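Local coordinates for protein catechol 2,3-dioxygenase (Rhodococcus sp., PDB 2WL9) that probably uses an iron-dependent extradiol mechanism to open the ring of catechols with dioxygen during the breakdown of aromatic hydrocarbons, at residues C[18-23]-C[255-260]; C[195-200]-C[245-250]; C[210-215]-C[261-266]; C[237-242]-C[285-290]. One frame throughout, in Å; residues are numbered along the deposited sequence.

Overall arrangement
From the N terminus, helix 17-24 supplies the first half of interaction 1, whose long loop closes at 255-260 and ties the N-terminal module to the iron-bearing C-terminal half. Nested inside that loop, interaction 2 joins 195-200 to 245-250 beside the metal. Interaction 3 pairs strands 210-217 and 261-266 at the iron; interaction 4 fastens 237-242 to the late segment 285-290. Interactions 3 and 4 cross each other and both cross 1 and 2. W262 of interaction 3 packs against W20, Y23 and N256 of interaction 1, L261 against T238 of interaction 4, and L250 links interaction 2 to both 3 and 4; these last three reach one curled sheet.

Interaction 1: C[18-23]-C[255-260]; sequences DAWRDY and ANPSGW
P257 sits in the V between two aromatic rings, W20 and Y23, offering the same methylene to both. Its CD lies 3.6 Å from the centroid of the W20 six-membered ring, nearly on the ring normal. The same P257 CD is 3.8 Å from the centroid of the Y23 ring, off centre toward the rim, with N256 CA over that face as well. At the edge of the indole, W20 NE1 donates in its own ring plane to S258 OG at 3.0 Å. S258 OG is also bonded to D60. Y23 reaches the loop because its CG stands anti to the backbone N (chi1 177°). The loop is a type I beta turn from N256 to G259, joining strands 250-255 and 261-266 of the C-terminal half, and the helix over it belongs to the N-terminal half. An Asx turn reinforces it: the N256 side chain, set between its backbone N and carbonyl carbon (chi1 63°), receives S258 N on OD1 at 2.9 Å. The amide nitrogen N256 ND2 then lies 3.2 Å above the plane of the W260 ring, over its centre, while N256 CG comes 3.6 Å from W20 CH2.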
loop_
_atom_site.group_PDB
_atom_site.type_symbol
_atom_site.label_atom_id
_atom_site.label_comp_id
_atom_site.label_asym_id
_atom_site.label_seq_id
_atom_site.Cartn_x
_atom_site.Cartn_y
_atom_site.Cartn_z
ATOM N N ASP C 18 9.559 45.255 17.028
ATOM C CA ASP C 18 8.472 44.900 17.903
ATOM C C ASP C 18 7.197 44.510 17.158
ATOM O O ASP C 18 6.581 43.573 17.491
ATOM C CB ASP C 18 8.148 46.072 18.831
ATOM C CG ASP C 18 9.024 46.118 20.044
ATOM O OD1 ASP C 18 10.020 45.409 20.070
ATOM O OD2 ASP C 18 8.705 46.853 20.972
ATOM N N ALA C 19 6.842 45.247 16.142
ATOM C CA ALA C 19 5.636 44.948 15.369
ATOM C C ALA C 19 5.775 43.633 14.602
ATOM O O ALA C 19 4.821 42.863 14.511
ATOM C CB ALA C 19 5.301 46.094 14.422
ATOM N N TRP C 20 6.973 43.385 14.070
ATOM C CA TRP C 20 7.274 42.163 13.311
ATOM C C TRP C 20 7.220 40.891 14.152
ATOM O O TRP C 20 6.733 39.854 13.687
ATOM C CB TRP C 20 8.633 42.281 12.617
ATOM C CG TRP C 20 8.527 42.823 11.234
ATOM C CD1 TRP C 20 8.803 44.096 10.827
ATOM C CD2 TRP C 20 8.101 42.110 10.069
ATOM N NE1 TRP C 20 8.583 44.218 9.477
ATOM C CE2 TRP C 20 8.147 43.015 8.987
ATOM C CE3 TRP C 20 7.681 40.794 9.836
ATOM C CZ2 TRP C 20 7.798 42.644 7.687
ATOM C CZ3 TRP C 20 7.329 40.429 8.543
ATOM C CH2 TRP C 20 7.393 41.350 7.484
ATOM N N ARG C 21 7.727 40.962 15.378
ATOM C CA ARG C 21 7.574 39.862 16.334
ATOM C C ARG C 21 6.091 39.587 16.560
ATOM O O ARG C 21 5.634 38.461 16.382
ATOM C CB ARG C 21 8.268 40.189 17.663
ATOM C CG ARG C 21 9.778 40.358 17.531
ATOM C CD ARG C 21 10.441 40.676 18.859
ATOM N NE ARG C 21 10.343 39.555 19.791
ATOM C CZ ARG C 21 11.315 39.174 20.614
ATOM N NH1 ARG C 21 12.484 39.803 20.617
ATOM N NH2 ARG C 21 11.126 38.144 21.424
ATOM N N ASP C 22 5.342 40.626 16.927
ATOM C CA ASP C 22 3.893 40.516 17.149
ATOM C C ASP C 22 3.181 39.877 15.959
ATOM O O ASP C 22 2.283 39.052 16.128
ATOM C CB ASP C 22 3.284 41.898 17.425
ATOM C CG ASP C 22 3.566 42.404 18.836
ATOM O OD1 ASP C 22 4.444 41.853 19.537
ATOM O OD2 ASP C 22 2.901 43.380 19.240
ATOM N N TYR C 23 3.614 40.250 14.756
ATOM C CA TYR C 23 2.976 39.832 13.522
ATOM C C TYR C 23 3.391 38.425 13.099
ATOM O O TYR C 23 2.542 37.546 12.950
ATOM C CB TYR C 23 3.294 40.847 12.429
ATOM C CG TYR C 23 2.756 40.541 11.049
ATOM C CD1 TYR C 23 1.487 40.973 10.667
ATOM C CD2 TYR C 23 3.536 39.866 10.106
ATOM C CE1 TYR C 23 0.997 40.723 9.387
ATOM C CE2 TYR C 23 3.052 39.614 8.820
ATOM C CZ TYR C 23 1.782 40.047 8.470
ATOM O OH TYR C 23 1.292 39.802 7.199
ATOM N N ALA C 255 -1.455 42.805 4.678
ATOM C CA ALA C 255 -0.327 43.710 4.941
ATOM C C ALA C 255 0.577 43.215 6.063
ATOM O O ALA C 255 0.108 42.640 7.041
ATOM C CB ALA C 255 -0.832 45.111 5.270
ATOM N N ASN C 256 1.875 43.455 5.917
ATOM C CA ASN C 256 2.820 43.227 7.010
ATOM C C ASN C 256 3.332 44.563 7.598
ATOM O O ASN C 256 2.968 45.630 7.100
ATOM C CB ASN C 256 3.948 42.267 6.580
ATOM C CG ASN C 256 4.813 42.812 5.455
ATOM O OD1 ASN C 256 5.210 43.979 5.448
ATOM N ND2 ASN C 256 5.136 41.948 4.506
ATOM N N PRO C 257 4.140 44.517 8.674
ATOM C CA PRO C 257 4.598 45.767 9.296
ATOM C C PRO C 257 5.486 46.642 8.414
ATOM O O PRO C 257 5.717 47.799 8.761
ATOM C CB PRO C 257 5.386 45.287 10.518
ATOM C CG PRO C 257 4.869 43.932 10.794
ATOM C CD PRO C 257 4.562 43.346 9.455
ATOM N N SER C 258 5.970 46.106 7.294
ATOM C CA SER C 258 6.832 46.871 6.387
ATOM C C SER C 258 6.080 47.470 5.192
ATOM O O SER C 258 6.684 48.105 4.333
ATOM C CB SER C 258 8.017 46.026 5.916
ATOM O OG SER C 258 8.943 45.817 6.973
ATOM N N GLY C 259 4.769 47.264 5.146
ATOM C CA GLY C 259 3.931 47.869 4.121
ATOM C C GLY C 259 3.817 47.071 2.836
ATOM O O GLY C 259 3.223 47.546 1.870
ATOM N N TRP C 260 4.405 45.875 2.812
ATOM C CA TRP C 260 4.177 44.934 1.707
ATOM C C TRP C 260 3.353 43.737 2.192
ATOM O O TRP C 260 2.832 43.766 3.311
ATOM C CB TRP C 260 5.483 44.535 0.980
ATOM C CG TRP C 260 6.611 44.015 1.836
ATOM C CD1 TRP C 260 7.481 44.753 2.589
ATOM C CD2 TRP C 260 7.031 42.651 1.967
ATOM N NE1 TRP C 260 8.390 43.930 3.211
ATOM C CE2 TRP C 260 8.137 42.635 2.845
ATOM C CE3 TRP C 260 6.567 41.437 1.441
ATOM C CZ2 TRP C 260 8.792 41.448 3.209
ATOM C CZ3 TRP C 260 7.218 40.259 1.805
ATOM C CH2 TRP C 260 8.317 40.277 2.680
HETATM O O HOH W 1 8.847 47.370 9.965
#

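Interaction 2: C[195-200]-C[245-250]; sequences RHHSLA and SNDEAL
The imidazole of H196 lies flat over the backbone where N246 passes into D247. D247 CA is 3.6 Å above the ring plane, offset toward the rim, and D247 CB stands 3.6 Å from H196 CG. The far nitrogen, H196 NE2, rests 3.3 Å from N246 CB. Both side chains cross the H196 ring at about a right angle, the carboxylate plane of D247 being turned 68° from it. H196 comes over the loop because its CG is anti to the backbone N (chi1 174°).

H197 meets the opposite segment mainly through a water. That water is 3.2 Å from H197 NE2 and donates a short bond of 2.6 Å to N246 OD1, with a weaker one to D247 OD2. H197 belongs to the surroundings of the iron: its side chain is about 4 Å from the metal, and its ring meets that of the ligand H149. Here a loop leading into strand 199-201 joins the sheet through a classic beta bulge, S198 and L199 both facing M190.

A second shell holds these groups. E174 OE1 takes hydrogen bonds from both H196 NE2 and N246 ND2, pinning the two segments to one carboxylate oxygen. N246 O is bonded by R269. An Asx turn sets D247: A249 N reaches D247 OD1 at 3.2 Å, almost straight at 173°, from above the carboxylate plane. Farther out, R195 makes a salt bridge to E216, and S245 packs on T126 of a neighbouring subunit.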
loop_
_atom_site.group_PDB
_atom_site.type_symbol
_atom_site.label_atom_id
_atom_site.label_comp_id
_atom_site.label_asym_id
_atom_site.label_seq_id
_atom_site.Cartn_x
_atom_site.Cartn_y
_atom_site.Cartn_z
ATOM N N ARG C 195 7.387 22.599 -4.785
ATOM C CA ARG C 195 6.550 23.781 -4.579
ATOM C C ARG C 195 6.155 24.368 -5.926
ATOM O O ARG C 195 7.026 24.645 -6.765
ATOM C CB ARG C 195 7.239 24.841 -3.713
ATOM C CG ARG C 195 6.290 25.954 -3.301
ATOM C CD ARG C 195 6.962 27.008 -2.428
ATOM N NE ARG C 195 7.441 26.495 -1.139
ATOM C CZ ARG C 195 6.667 26.208 -0.091
ATOM N NH1 ARG C 195 5.346 26.350 -0.149
ATOM N NH2 ARG C 195 7.221 25.763 1.029
ATOM N N HIS C 196 4.849 24.569 -6.125
ATOM C CA HIS C 196 4.329 25.000 -7.431
ATOM C C HIS C 196 5.211 26.061 -8.074
ATOM O O HIS C 196 5.593 25.936 -9.240
ATOM C CB HIS C 196 2.899 25.535 -7.366
ATOM C CG HIS C 196 2.442 26.098 -8.674
ATOM N ND1 HIS C 196 1.826 25.328 -9.638
ATOM C CD2 HIS C 196 2.577 27.334 -9.211
ATOM C CE1 HIS C 196 1.586 26.070 -10.704
ATOM N NE2 HIS C 196 2.032 27.291 -10.473
ATOM N N HIS C 197 5.491 27.116 -7.314
ATOM C CA HIS C 197 6.550 28.061 -7.667
ATOM C C HIS C 197 7.251 28.592 -6.417
ATOM O O HIS C 197 6.651 28.640 -5.335
ATOM C CB HIS C 197 6.037 29.199 -8.572
ATOM C CG HIS C 197 4.897 29.984 -7.998
ATOM N ND1 HIS C 197 5.049 31.258 -7.493
ATOM C CD2 HIS C 197 3.581 29.687 -7.871
ATOM C CE1 HIS C 197 3.878 31.710 -7.076
ATOM N NE2 HIS C 197 2.972 30.775 -7.292
ATOM N N SER C 198 8.528 28.935 -6.585
ATOM C CA SER C 198 9.341 29.612 -5.575
ATOM C C SER C 198 9.473 31.095 -5.894
ATOM O O SER C 198 9.835 31.896 -5.031
ATOM C CB SER C 198 10.749 29.021 -5.552
ATOM O OG SER C 198 10.715 27.636 -5.329
ATOM N N LEU C 199 9.180 31.453 -7.141
ATOM C CA LEU C 199 9.507 32.784 -7.651
ATOM C C LEU C 199 8.546 33.206 -8.749
ATOM O O LEU C 199 8.198 32.394 -9.606
ATOM C CB LEU C 199 10.936 32.776 -8.201
ATOM C CG LEU C 199 11.558 34.051 -8.766
ATOM C CD1 LEU C 199 11.614 35.124 -7.702
ATOM C CD2 LEU C 199 12.938 33.732 -9.278
ATOM N N ALA C 200 8.125 34.475 -8.712
ATOM C CA ALA C 200 7.340 35.069 -9.790
ATOM C C ALA C 200 7.689 36.547 -9.994
ATOM O O ALA C 200 8.195 37.207 -9.082
ATOM C CB ALA C 200 5.841 34.896 -9.537
ATOM N N SER C 245 -5.522 29.725 -10.164
ATOM C CA SER C 245 -5.619 28.531 -11.007
ATOM C C SER C 245 -4.291 27.782 -11.140
ATOM O O SER C 245 -4.279 26.584 -11.450
ATOM C CB SER C 245 -6.184 28.873 -12.387
ATOM O OG SER C 245 -7.490 29.397 -12.275
ATOM N N ASN C 246 -3.178 28.471 -10.895
ATOM C CA ASN C 246 -1.878 27.827 -11.046
ATOM C C ASN C 246 -1.462 26.922 -9.882
ATOM O O ASN C 246 -1.219 25.731 -10.091
ATOM C CB ASN C 246 -0.768 28.809 -11.492
ATOM C CG ASN C 246 -0.496 29.941 -10.493
ATOM O OD1 ASN C 246 -1.254 30.183 -9.560
ATOM N ND2 ASN C 246 0.612 30.646 -10.709
ATOM N N ASP C 247 -1.386 27.459 -8.667
ATOM C CA ASP C 247 -0.970 26.632 -7.536
ATOM C C ASP C 247 -2.144 25.913 -6.878
ATOM O O ASP C 247 -1.937 24.957 -6.133
ATOM C CB ASP C 247 -0.150 27.422 -6.502
ATOM C CG ASP C 247 -0.847 28.685 -6.012
ATOM O OD1 ASP C 247 -2.078 28.829 -6.186
ATOM O OD2 ASP C 247 -0.143 29.543 -5.434
ATOM N N GLU C 248 -3.363 26.375 -7.168
ATOM C CA GLU C 248 -4.600 25.825 -6.571
ATOM C C GLU C 248 -4.586 25.832 -5.031
ATOM O O GLU C 248 -5.280 25.049 -4.376
ATOM C CB GLU C 248 -4.942 24.442 -7.157
ATOM C CG GLU C 248 -5.160 24.483 -8.679
ATOM C CD GLU C 248 -5.779 23.219 -9.269
ATOM O OE1 GLU C 248 -6.306 22.370 -8.519
ATOM O OE2 GLU C 248 -5.738 23.086 -10.511
ATOM N N ALA C 249 -3.793 26.739 -4.470
ATOM C CA ALA C 249 -3.665 26.897 -3.023
ATOM C C ALA C 249 -4.760 27.800 -2.461
ATOM O O ALA C 249 -5.147 28.773 -3.097
ATOM C CB ALA C 249 -2.304 27.468 -2.686
ATOM N N LEU C 250 -5.253 27.474 -1.271
ATOM C CA LEU C 250 -6.221 28.335 -0.585
ATOM C C LEU C 250 -5.488 29.394 0.226
ATOM O O LEU C 250 -4.847 29.073 1.229
ATOM C CB LEU C 250 -7.138 27.510 0.323
ATOM C CG LEU C 250 -8.403 28.213 0.819
ATOM C CD1 LEU C 250 -9.342 28.508 -0.349
ATOM C CD2 LEU C 250 -9.110 27.362 1.862
HETATM O O HOH W 2 -0.041 31.734 -7.866
#

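Interaction 3: C[210-215]-C[261-266]; sequences INHLMI and LWEPGW. With FE (Fe (III) ion), chain K.
N211 O opens a parallel strand pairing by accepting from L261 N at 3.2 Å. This is the metal-bearing part of a vicinal oxygen chelate fold, and two of its side chains bind the iron. H212 faces the metal from the same side of the sheet as E263. With its CG between backbone N and carbonyl carbon (chi1 80°), H212 brings NE2 to 2.4 Å from the iron. E263 extends from the neighbouring strand to place OE1 at 2.3 Å from the iron, the carboxylate turned 70° from the imidazole. H149 adds a third ligand, giving the two-histidine, one-carboxylate set, while T251 bonds E263 OE2 and so helps position it. Y253, also of the metal site, meets the H212 ring edge-to-face.

L213 bonds twice through its backbone, its N to L261 O and its O from E263 N at 2.7 Å. On the reverse side of the sheet L213 CD2 lies over the five-membered ring of W262, 4.0 Å from its centroid. M214 returns to the iron side, where its CB packs 3.4 Å from E263 OE1. I215 N meets E263 O at 3.2 Å. P264 N takes no part in the bonding to 210-215; I215 is bridged instead by its flanking residues. Last, I215 O accepts from G265 N at 2.8 Å.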
loop_
_atom_site.group_PDB
_atom_site.type_symbol
_atom_site.label_atom_id
_atom_site.label_comp_id
_atom_site.label_asym_id
_atom_site.label_seq_id
_atom_site.Cartn_x
_atom_site.Cartn_y
_atom_site.Cartn_z
ATOM N N ILE C 210 10.128 43.750 -3.246
ATOM C CA ILE C 210 9.271 42.581 -3.032
ATOM C C ILE C 210 7.798 42.994 -2.978
ATOM O O ILE C 210 7.449 44.028 -2.387
ATOM C CB ILE C 210 9.720 41.799 -1.749
ATOM C CG1 ILE C 210 8.937 40.492 -1.556
ATOM C CG2 ILE C 210 9.650 42.683 -0.497
ATOM C CD1 ILE C 210 9.711 39.431 -0.750
ATOM N N ASN C 211 6.944 42.207 -3.627
ATOM C CA ASN C 211 5.508 42.427 -3.550
ATOM C C ASN C 211 4.889 41.586 -2.443
ATOM O O ASN C 211 4.181 42.108 -1.584
ATOM C CB ASN C 211 4.819 42.131 -4.880
ATOM C CG ASN C 211 3.311 42.201 -4.770
ATOM O OD1 ASN C 211 2.731 43.283 -4.629
ATOM N ND2 ASN C 211 2.666 41.047 -4.820
ATOM N N HIS C 212 5.152 40.284 -2.472
ATOM C CA HIS C 212 4.663 39.408 -1.417
ATOM C C HIS C 212 5.550 38.198 -1.156
ATOM O O HIS C 212 6.384 37.831 -1.976
ATOM C CB HIS C 212 3.200 38.987 -1.663
ATOM C CG HIS C 212 3.032 37.870 -2.646
ATOM N ND1 HIS C 212 2.857 38.084 -3.995
ATOM C CD2 HIS C 212 2.974 36.530 -2.469
ATOM C CE1 HIS C 212 2.716 36.921 -4.609
ATOM N NE2 HIS C 212 2.794 35.962 -3.707
ATOM N N LEU C 213 5.313 37.598 -0.018
ATOM C CA LEU C 213 5.822 36.327 0.393
ATOM C C LEU C 213 4.641 35.449 0.754
ATOM O O LEU C 213 3.797 35.843 1.471
ATOM C CB LEU C 213 6.734 36.430 1.589
ATOM C CG LEU C 213 7.086 35.177 2.370
ATOM C CD1 LEU C 213 7.846 34.221 1.554
ATOM C CD2 LEU C 213 7.781 35.499 3.612
ATOM N N MET C 214 4.653 34.243 0.233
ATOM C CA MET C 214 3.667 33.242 0.541
ATOM C C MET C 214 4.289 32.187 1.455
ATOM O O MET C 214 5.328 31.751 1.212
ATOM C CB MET C 214 3.214 32.584 -0.722
ATOM C CG MET C 214 2.223 31.604 -0.568
ATOM S SD MET C 214 2.647 29.967 0.028
ATOM C CE MET C 214 1.223 29.151 -0.125
ATOM N N ILE C 215 3.603 31.870 2.522
ATOM C CA ILE C 215 3.956 30.882 3.498
ATOM C C ILE C 215 2.783 29.868 3.587
ATOM O O ILE C 215 1.633 30.219 3.461
ATOM C CB ILE C 215 4.289 31.459 4.872
ATOM C CG1 ILE C 215 3.107 32.167 5.496
ATOM C CG2 ILE C 215 5.514 32.342 4.843
ATOM C CD1 ILE C 215 3.384 32.795 6.781
ATOM N N LEU C 261 3.227 42.704 1.361
ATOM C CA LEU C 261 2.238 41.650 1.608
ATOM C C LEU C 261 2.796 40.287 1.988
ATOM O O LEU C 261 3.786 39.831 1.427
ATOM C CB LEU C 261 1.330 41.474 0.388
ATOM C CG LEU C 261 0.494 42.666 -0.074
ATOM C CD1 LEU C 261 -0.210 42.293 -1.356
ATOM C CD2 LEU C 261 -0.511 43.035 0.987
ATOM N N TRP C 262 2.134 39.641 2.943
ATOM C CA TRP C 262 2.317 38.211 3.171
ATOM C C TRP C 262 1.051 37.467 2.760
ATOM O O TRP C 262 -0.062 37.966 2.943
ATOM C CB TRP C 262 2.664 37.924 4.631
ATOM C CG TRP C 262 4.120 38.070 4.945
ATOM C CD1 TRP C 262 5.049 38.784 4.235
ATOM C CD2 TRP C 262 4.815 37.519 6.072
ATOM N NE1 TRP C 262 6.280 38.692 4.839
ATOM C CE2 TRP C 262 6.163 37.927 5.971
ATOM C CE3 TRP C 262 4.427 36.716 7.157
ATOM C CZ2 TRP C 262 7.133 37.561 6.913
ATOM C CZ3 TRP C 262 5.397 36.353 8.102
ATOM C CH2 TRP C 262 6.733 36.773 7.966
ATOM N N GLU C 263 1.240 36.271 2.214
ATOM C CA GLU C 263 0.155 35.466 1.692
ATOM C C GLU C 263 0.130 34.104 2.401
ATOM O O GLU C 263 0.713 33.143 1.909
ATOM C CB GLU C 263 0.321 35.310 0.173
ATOM C CG GLU C 263 -0.826 34.594 -0.547
ATOM C CD GLU C 263 -0.393 33.970 -1.874
ATOM O OE1 GLU C 263 0.741 34.231 -2.335
ATOM O OE2 GLU C 263 -1.192 33.228 -2.471
ATOM N N PRO C 264 -0.533 34.028 3.573
ATOM C CA PRO C 264 -0.691 32.749 4.261
ATOM C C PRO C 264 -1.554 31.810 3.428
ATOM O O PRO C 264 -2.560 32.238 2.861
ATOM C CB PRO C 264 -1.423 33.131 5.552
ATOM C CG PRO C 264 -1.130 34.581 5.735
ATOM C CD PRO C 264 -1.107 35.136 4.358
ATOM N N GLY C 265 -1.162 30.547 3.354
ATOM C CA GLY C 265 -1.872 29.593 2.503
ATOM C C GLY C 265 -1.868 28.162 2.990
ATOM O O GLY C 265 -1.260 27.843 4.017
ATOM N N TRP C 266 -2.571 27.313 2.242
ATOM C CA TRP C 266 -2.723 25.893 2.536
ATOM C C TRP C 266 -3.086 25.132 1.263
ATOM O O TRP C 266 -3.815 25.647 0.414
ATOM C CB TRP C 266 -3.822 25.662 3.578
ATOM C CG TRP C 266 -4.152 24.204 3.772
ATOM C CD1 TRP C 266 -3.504 23.325 4.581
ATOM C CD2 TRP C 266 -5.195 23.461 3.122
ATOM N NE1 TRP C 266 -4.079 22.074 4.485
ATOM C CE2 TRP C 266 -5.119 22.131 3.597
ATOM C CE3 TRP C 266 -6.183 23.789 2.180
ATOM C CZ2 TRP C 266 -5.995 21.128 3.171
ATOM C CZ3 TRP C 266 -7.056 22.789 1.751
ATOM C CH2 TRP C 266 -6.955 21.475 2.247
HETATM FE FE FE K . 1.478 34.125 -4.519
#

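Interaction 4: C[237-242]-C[285-290]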
loop_
_atom_site.group_PDB
_atom_site.type_symbol
_atom_site.label_atom_id
_atom_site.label_comp_id
_atom_site.label_asym_id
_atom_site.label_seq_id
_atom_site.Cartn_x
_atom_site.Cartn_y
_atom_site.Cartn_z
ATOM N N VAL C 237 -6.399 43.459 4.453
ATOM C CA VAL C 237 -6.444 42.317 3.544
ATOM C C VAL C 237 -6.669 42.881 2.146
ATOM O O VAL C 237 -7.712 43.491 1.879
ATOM C CB VAL C 237 -7.589 41.327 3.922
ATOM C CG1 VAL C 237 -7.872 40.335 2.793
ATOM C CG2 VAL C 237 -7.260 40.575 5.199
ATOM N N THR C 238 -5.683 42.706 1.268
ATOM C CA THR C 238 -5.767 43.202 -0.115
ATOM C C THR C 238 -6.540 42.258 -1.035
ATOM O O THR C 238 -7.268 42.704 -1.921
ATOM C CB THR C 238 -4.381 43.441 -0.726
ATOM O OG1 THR C 238 -3.787 42.186 -1.083
ATOM C CG2 THR C 238 -3.495 44.149 0.268
ATOM N N LEU C 239 -6.347 40.959 -0.842
ATOM C CA LEU C 239 -7.115 39.941 -1.550
ATOM C C LEU C 239 -7.674 38.953 -0.534
ATOM O O LEU C 239 -6.931 38.392 0.275
ATOM C CB LEU C 239 -6.256 39.225 -2.608
ATOM C CG LEU C 239 -5.660 40.044 -3.768
ATOM C CD1 LEU C 239 -4.556 39.267 -4.488
ATOM C CD2 LEU C 239 -6.718 40.513 -4.766
ATOM N N GLN C 240 -8.992 38.763 -0.567
ATOM C CA GLN C 240 -9.673 37.844 0.341
ATOM C C GLN C 240 -9.282 36.390 0.037
ATOM O O GLN C 240 -8.613 36.117 -0.969
ATOM C CB GLN C 240 -11.191 38.025 0.242
ATOM C CG GLN C 240 -11.655 39.476 0.388
ATOM C CD GLN C 240 -13.170 39.628 0.344
ATOM O OE1 GLN C 240 -13.871 38.828 -0.268
ATOM N NE2 GLN C 240 -13.676 40.667 0.993
ATOM N N ILE C 241 -9.693 35.472 0.911
ATOM C CA ILE C 241 -9.466 34.041 0.701
ATOM C C ILE C 241 -9.926 33.620 -0.693
ATOM O O ILE C 241 -10.988 34.037 -1.160
ATOM C CB ILE C 241 -10.186 33.166 1.764
ATOM C CG1 ILE C 241 -9.709 33.513 3.179
ATOM C CG2 ILE C 241 -9.953 31.675 1.489
ATOM C CD1 ILE C 241 -10.629 32.992 4.284
ATOM N N GLY C 242 -9.101 32.815 -1.356
ATOM C CA GLY C 242 -9.446 32.233 -2.646
ATOM C C GLY C 242 -8.384 31.294 -3.183
ATOM O O GLY C 242 -7.521 30.806 -2.438
ATOM N N HIS C 285 -10.411 35.511 -3.755
ATOM C CA HIS C 285 -9.354 36.476 -4.096
ATOM C C HIS C 285 -9.947 37.794 -4.598
ATOM O O HIS C 285 -9.383 38.463 -5.476
ATOM C CB HIS C 285 -8.370 35.897 -5.120
ATOM C CG HIS C 285 -7.378 34.941 -4.537
ATOM N ND1 HIS C 285 -7.024 34.954 -3.206
ATOM C CD2 HIS C 285 -6.637 33.966 -5.113
ATOM C CE1 HIS C 285 -6.124 34.014 -2.984
ATOM N NE2 HIS C 285 -5.866 33.405 -4.127
ATOM N N ASP C 286 -11.100 38.144 -4.041
ATOM C CA ASP C 286 -11.768 39.398 -4.355
ATOM C C ASP C 286 -10.935 40.538 -3.802
ATOM O O ASP C 286 -10.382 40.430 -2.703
ATOM C CB ASP C 286 -13.158 39.416 -3.728
ATOM C CG ASP C 286 -13.958 38.177 -4.071
ATOM O OD1 ASP C 286 -14.460 38.101 -5.213
ATOM O OD2 ASP C 286 -14.065 37.274 -3.205
ATOM N N ASN C 287 -10.835 41.615 -4.579
ATOM C CA ASN C 287 -10.091 42.800 -4.173
ATOM C C ASN C 287 -10.756 43.496 -2.999
ATOM O O ASN C 287 -11.964 43.717 -3.003
ATOM C CB ASN C 287 -9.929 43.770 -5.346
ATOM C CG ASN C 287 -9.157 43.158 -6.500
ATOM O OD1 ASN C 287 -9.715 42.423 -7.317
ATOM N ND2 ASN C 287 -7.868 43.455 -6.569
ATOM N N GLU C 288 -9.960 43.816 -1.985
ATOM C CA GLU C 288 -10.448 44.537 -0.821
ATOM C C GLU C 288 -9.625 45.823 -0.663
ATOM O O GLU C 288 -9.760 46.739 -1.480
ATOM C CB GLU C 288 -10.385 43.635 0.417
ATOM C CG GLU C 288 -11.234 44.071 1.610
ATOM C CD GLU C 288 -11.264 43.019 2.713
ATOM O OE1 GLU C 288 -11.192 41.811 2.393
ATOM O OE2 GLU C 288 -11.357 43.393 3.903
ATOM N N VAL C 289 -8.762 45.884 0.352
ATOM C CA VAL C 289 -7.941 47.076 0.605
ATOM C C VAL C 289 -6.935 47.274 -0.529
ATOM O O VAL C 289 -6.081 46.422 -0.775
ATOM C CB VAL C 289 -7.219 47.019 1.979
ATOM C CG1 VAL C 289 -6.489 48.328 2.252
ATOM C CG2 VAL C 289 -8.211 46.726 3.105
ATOM N N GLU C 290 -7.055 48.400 -1.227
ATOM C CA GLU C 290 -6.253 48.642 -2.426
ATOM C C GLU C 290 -4.922 49.340 -2.139
ATOM O O GLU C 290 -4.724 49.902 -1.060
ATOM C CB GLU C 290 -7.072 49.405 -3.477
ATOM C CG GLU C 290 -8.222 48.578 -4.047
ATOM C CD GLU C 290 -8.855 49.198 -5.280
ATOM O OE1 GLU C 290 -8.132 49.442 -6.274
ATOM O OE2 GLU C 290 -10.085 49.418 -5.259
#
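Q240 O is held by H285, whose ND1 donates to it at 3.0 Å, while H285 CA makes a C-H...O contact with the same oxygen. The ring turns back to that carbonyl because H285 CG lies beside its own backbone N (chi1 -78°). Its face is covered by G242, whose CA is 3.7 Å from the centroid in a CH-pi contact, 12° off the normal. H285 N bonds I241 O as well, so the histidine is tied to three successive residues. Here the loop after strand 283-284 runs alongside 237-242, with a single bridge between L239 and N287. Further along, Q240 N donates to D286 O at 3.0 Å, almost straight (171°), E288 N to T238 O at 2.9 Å, and V289 N to V237 O. Among side chains, Q240 NE2 donates in its amide plane to E288 OE1 at 3.1 Å, reaching the carboxylate from above. V289 O is buried without a polar partner. R231 of helix 220-232 forms a salt bridge with E288 OE2, and V237 packs on the same helix. T238 and L239 form a classic beta bulge opposite Y253 of strand 250-255, and H285 touches T251 of that strand.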